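Local coordinates for protein viral CASP8 and FADD-like apoptosis regulator (PDB 2BBR) that inhibits death-receptor-induced apoptosis by interfering with host caspase-8 recruitment and activation at the death-inducing signaling complex, and suppresses host NF-kappa-B activation, at residues Leu64-Arg69 against Tyr96-Val101. Sequence-based numbering, arbitrary orientation.
Sequences LYVLQR and YRKLMV. With AZI (azide ion), chain B.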
ATOM      1  N   LEU A  64       6.532   8.281   0.704  1.00  9.88           N
ATOM      2  CA  LEU A  64       6.160   9.584   0.161  1.00  9.78           C
ATOM      3  C   LEU A  64       5.917   9.520  -1.345  1.00  9.66           C
ATOM      4  O   LEU A  64       5.017  10.179  -1.864  1.00 10.59           O
ATOM      5  CB  LEU A  64       7.234  10.627   0.489  1.00 10.46           C
ATOM      6  CG  LEU A  64       7.400  10.939   1.982  1.00 11.08           C
ATOM      7  CD1 LEU A  64       8.554  11.912   2.178  1.00 12.31           C
ATOM      8  CD2 LEU A  64       6.103  11.515   2.538  1.00 12.07           C
ATOM      9  N   TYR A  65       6.720   8.729  -2.048  1.00  9.87           N
ATOM     10  CA  TYR A  65       6.545   8.594  -3.488  1.00  9.70           C
ATOM     11  C   TYR A  65       5.183   7.975  -3.803  1.00 10.71           C
ATOM     12  O   TYR A  65       4.447   8.465  -4.659  1.00 10.84           O
ATOM     13  CB  TYR A  65       7.644   7.717  -4.078  1.00 11.31           C
ATOM     14  CG  TYR A  65       7.551   7.590  -5.581  1.00 11.36           C
ATOM     15  CD1 TYR A  65       8.155   8.527  -6.416  1.00 12.37           C
ATOM     16  CD2 TYR A  65       6.819   6.556  -6.170  1.00 13.09           C
ATOM     17  CE1 TYR A  65       8.032   8.441  -7.800  1.00 13.87           C
ATOM     18  CE2 TYR A  65       6.691   6.465  -7.554  1.00 13.77           C
ATOM     19  CZ  TYR A  65       7.301   7.413  -8.360  1.00 12.84           C
ATOM     20  OH  TYR A  65       7.171   7.333  -9.730  1.00 15.54           O
ATOM     21  N   VAL A  66       4.852   6.894  -3.104  1.00 11.27           N
ATOM     22  CA  VAL A  66       3.579   6.222  -3.321  1.00 11.97           C
ATOM     23  C   VAL A  66       2.410   7.168  -3.041  1.00 12.73           C
ATOM     24  O   VAL A  66       1.378   7.094  -3.704  1.00 13.45           O
ATOM     25  CB  VAL A  66       3.468   4.955  -2.433  1.00 13.87           C
ATOM     26  CG1 VAL A  66       2.069   4.361  -2.529  1.00 15.96           C
ATOM     27  CG2 VAL A  66       4.502   3.927  -2.875  1.00 16.17           C
ATOM     28  N   LEU A  67       2.579   8.058  -2.066  1.00 12.31           N
ATOM     29  CA  LEU A  67       1.543   9.031  -1.712  1.00 12.80           C
ATOM     30  C   LEU A  67       1.577  10.223  -2.664  1.00 12.33           C
ATOM     31  O   LEU A  67       0.749  11.131  -2.568  1.00 13.93           O
ATOM     32  CB  LEU A  67       1.742   9.538  -0.279  1.00 14.46           C
ATOM     33  CG  LEU A  67       1.533   8.578   0.894  1.00 17.36           C
ATOM     34  CD1 LEU A  67       1.828   9.301   2.199  1.00 18.37           C
ATOM     35  CD2 LEU A  67       0.106   8.061   0.889  1.00 18.44           C
ATOM     36  N   GLN A  68       2.546  10.216  -3.570  1.00 12.50           N
ATOM     37  CA  GLN A  68       2.702  11.284  -4.548  1.00 13.74           C
ATOM     38  C   GLN A  68       2.975  12.632  -3.891  1.00 12.64           C
ATOM     39  O   GLN A  68       2.565  13.674  -4.402  1.00 14.26           O
ATOM     40  CB  GLN A  68       1.455  11.369  -5.432  1.00 17.84           C
ATOM     41  CG  GLN A  68       1.227  10.128  -6.281  1.00 22.38           C
ATOM     42  CD  GLN A  68       2.303   9.937  -7.332  1.00 24.89           C
ATOM     43  OE1 GLN A  68       2.410  10.723  -8.274  1.00 27.91           O
ATOM     44  NE2 GLN A  68       3.112   8.894  -7.174  1.00 27.01           N
ATOM     45  N   ARG A  69       3.666  12.608  -2.755  1.00 10.63           N
ATOM     46  CA  ARG A  69       4.004  13.837  -2.052  1.00 10.31           C
ATOM     47  C   ARG A  69       5.415  14.271  -2.432  1.00 10.11           C
ATOM     48  O   ARG A  69       6.353  14.204  -1.636  1.00 10.32           O
ATOM     49  CB  ARG A  69       3.873  13.640  -0.537  1.00 11.16           C
ATOM     50  CG  ARG A  69       2.429  13.420  -0.073  1.00 12.18           C
ATOM     51  CD  ARG A  69       1.532  14.596  -0.448  1.00 13.28           C
ATOM     52  NE  ARG A  69       1.982  15.839   0.172  1.00 11.98           N
ATOM     53  CZ  ARG A  69       1.613  16.260   1.378  1.00 12.32           C
ATOM     54  NH1 ARG A  69       0.774  15.543   2.113  1.00 13.26           N
ATOM     55  NH2 ARG A  69       2.094  17.399   1.856  1.00 12.36           N
ATOM     56  N   TYR A  96       3.245  -5.688  -3.694  1.00  9.50           N
ATOM     57  CA  TYR A  96       1.828  -5.956  -3.468  1.00  9.35           C
ATOM     58  C   TYR A  96       1.132  -4.775  -2.794  1.00  9.41           C
ATOM     59  O   TYR A  96       0.129  -4.265  -3.295  1.00  9.54           O
ATOM     60  CB  TYR A  96       1.648  -7.210  -2.603  1.00  9.76           C
ATOM     61  CG  TYR A  96       0.235  -7.413  -2.100  1.00 10.01           C
ATOM     62  CD1 TYR A  96      -0.820  -7.637  -2.984  1.00 11.50           C
ATOM     63  CD2 TYR A  96      -0.047  -7.359  -0.739  1.00  9.91           C
ATOM     64  CE1 TYR A  96      -2.121  -7.799  -2.525  1.00 11.85           C
ATOM     65  CE2 TYR A  96      -1.347  -7.519  -0.268  1.00 11.43           C
ATOM     66  CZ  TYR A  96      -2.379  -7.739  -1.168  1.00 12.17           C
ATOM     67  OH  TYR A  96      -3.666  -7.897  -0.711  1.00 13.41           O
ATOM     68  N   ARG A  97       1.662  -4.331  -1.660  1.00  8.95           N
ATOM     69  CA  ARG A  97       1.044  -3.231  -0.930  1.00  9.81           C
ATOM     70  C   ARG A  97       1.104  -1.911  -1.690  1.00  8.33           C
ATOM     71  O   ARG A  97       0.130  -1.158  -1.724  1.00  9.32           O
ATOM     72  CB  ARG A  97       1.710  -3.062   0.441  1.00 11.69           C
ATOM     73  CG  ARG A  97       1.638  -4.277   1.357  1.00 15.59           C
ATOM     74  CD  ARG A  97       0.358  -4.314   2.163  1.00 16.59           C
ATOM     75  NE  ARG A  97       0.226  -5.572   2.892  1.00 14.15           N
ATOM     76  CZ  ARG A  97      -0.938  -6.152   3.144  1.00 12.07           C
ATOM     77  NH1 ARG A  97      -2.057  -5.573   2.731  1.00 11.89           N
ATOM     78  NH2 ARG A  97      -0.979  -7.326   3.761  1.00 11.42           N
ATOM     79  N   LYS A  98       2.253  -1.616  -2.287  1.00  8.73           N
ATOM     80  CA  LYS A  98       2.389  -0.371  -3.030  1.00  8.55           C
ATOM     81  C   LYS A  98       1.442  -0.341  -4.227  1.00  8.78           C
ATOM     82  O   LYS A  98       0.811   0.683  -4.506  1.00  9.45           O
ATOM     83  CB  LYS A  98       3.840  -0.182  -3.474  1.00  9.48           C
ATOM     84  CG  LYS A  98       4.788   0.107  -2.312  1.00  8.86           C
ATOM     85  CD  LYS A  98       6.227   0.293  -2.766  1.00  9.91           C
ATOM     86  CE  LYS A  98       6.880  -1.029  -3.133  1.00 10.28           C
ATOM     87  NZ  LYS A  98       8.201  -0.816  -3.785  1.00 12.24           N
ATOM     88  N   LEU A  99       1.327  -1.466  -4.927  1.00  8.99           N
ATOM     89  CA  LEU A  99       0.437  -1.549  -6.079  1.00  9.14           C
ATOM     90  C   LEU A  99      -1.014  -1.328  -5.677  1.00  7.95           C
ATOM     91  O   LEU A  99      -1.750  -0.614  -6.356  1.00 10.12           O
ATOM     92  CB  LEU A  99       0.571  -2.911  -6.764  1.00 10.99           C
ATOM     93  CG  LEU A  99      -0.382  -3.185  -7.935  1.00 11.39           C
ATOM     94  CD1 LEU A  99      -0.242  -2.107  -9.001  1.00 13.92           C
ATOM     95  CD2 LEU A  99      -0.074  -4.549  -8.527  1.00 12.82           C
ATOM     96  N   MET A 100      -1.431  -1.942  -4.576  1.00  8.29           N
ATOM     97  CA  MET A 100      -2.808  -1.776  -4.130  1.00  8.64           C
ATOM     98  C   MET A 100      -3.118  -0.312  -3.818  1.00  9.06           C
ATOM     99  O   MET A 100      -4.202   0.182  -4.137  1.00  9.80           O
ATOM    100  CB  MET A 100      -3.092  -2.655  -2.912  1.00  9.62           C
ATOM    101  CG  MET A 100      -3.087  -4.152  -3.215  1.00 11.52           C
ATOM    102  SD  MET A 100      -4.242  -4.655  -4.525  1.00 13.57           S
ATOM    103  CE  MET A 100      -3.089  -5.044  -5.824  1.00 16.55           C
ATOM    104  N   VAL A 101      -2.180   0.389  -3.190  1.00  8.83           N
ATOM    105  CA  VAL A 101      -2.411   1.798  -2.890  1.00 10.00           C
ATOM    106  C   VAL A 101      -2.572   2.580  -4.190  1.00 10.02           C
ATOM    107  O   VAL A 101      -3.500   3.380  -4.335  1.00 10.30           O
ATOM    108  CB  VAL A 101      -1.245   2.415  -2.086  1.00  9.87           C
ATOM    109  CG1 VAL A 101      -1.399   3.932  -2.029  1.00 11.20           C
ATOM    110  CG2 VAL A 101      -1.224   1.837  -0.674  1.00 11.03           C
TER
HETATM  111  N1  AZI B 201       7.674   0.795  -6.511  1.00 11.17           N
HETATM  112  N2  AZI B 201       6.640   0.255  -6.384  1.00 12.24           N
HETATM  113  N3  AZI B 201       5.606  -0.279  -6.328  1.00 19.41           N
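Lys98 NZ, at the end of a side chain that rests on Val66, is gripped by several groups. It forms salt bridges with Glu62, one turn before Val66 on helix 57-66, and, in this construct, with the terminal carboxylate of His195, the last residue of the histidine tag. It also meets an azide ion, probably from the crystallisation liquor, through a weak hydrogen bond of 3.2 Å from NZ to azide N2. The azide lies alongside the lysine chain and is also hydrogen-bonded by Arg95. The chain bends at chi3 (-75°), CD to CE runs across the ion, and the last bond, CE to NZ, runs roughly along it.

Between the two segments themselves the contact is apolar. Val66, the last residue of its helix, reaches across with both methyls. Its CG2 touches the lysine stem, 3.9 Å from Lys98 CG. Its CG1 lies anti to the backbone N (chi1 173°) and meets Val101 CG1 at 3.5 Å. In both pairs the side chains cross at about a right angle. Phe30 of helix 22-31 also touches Val101.

The contact joins helix 57-66 of the first death effector domain to helix 95-104 of the second. Valine methyls and the lysine stem make a small buried apolar contact, and the Lys98–Glu62 salt bridge adds a charged link, consistent with the two domains packing directly against each other.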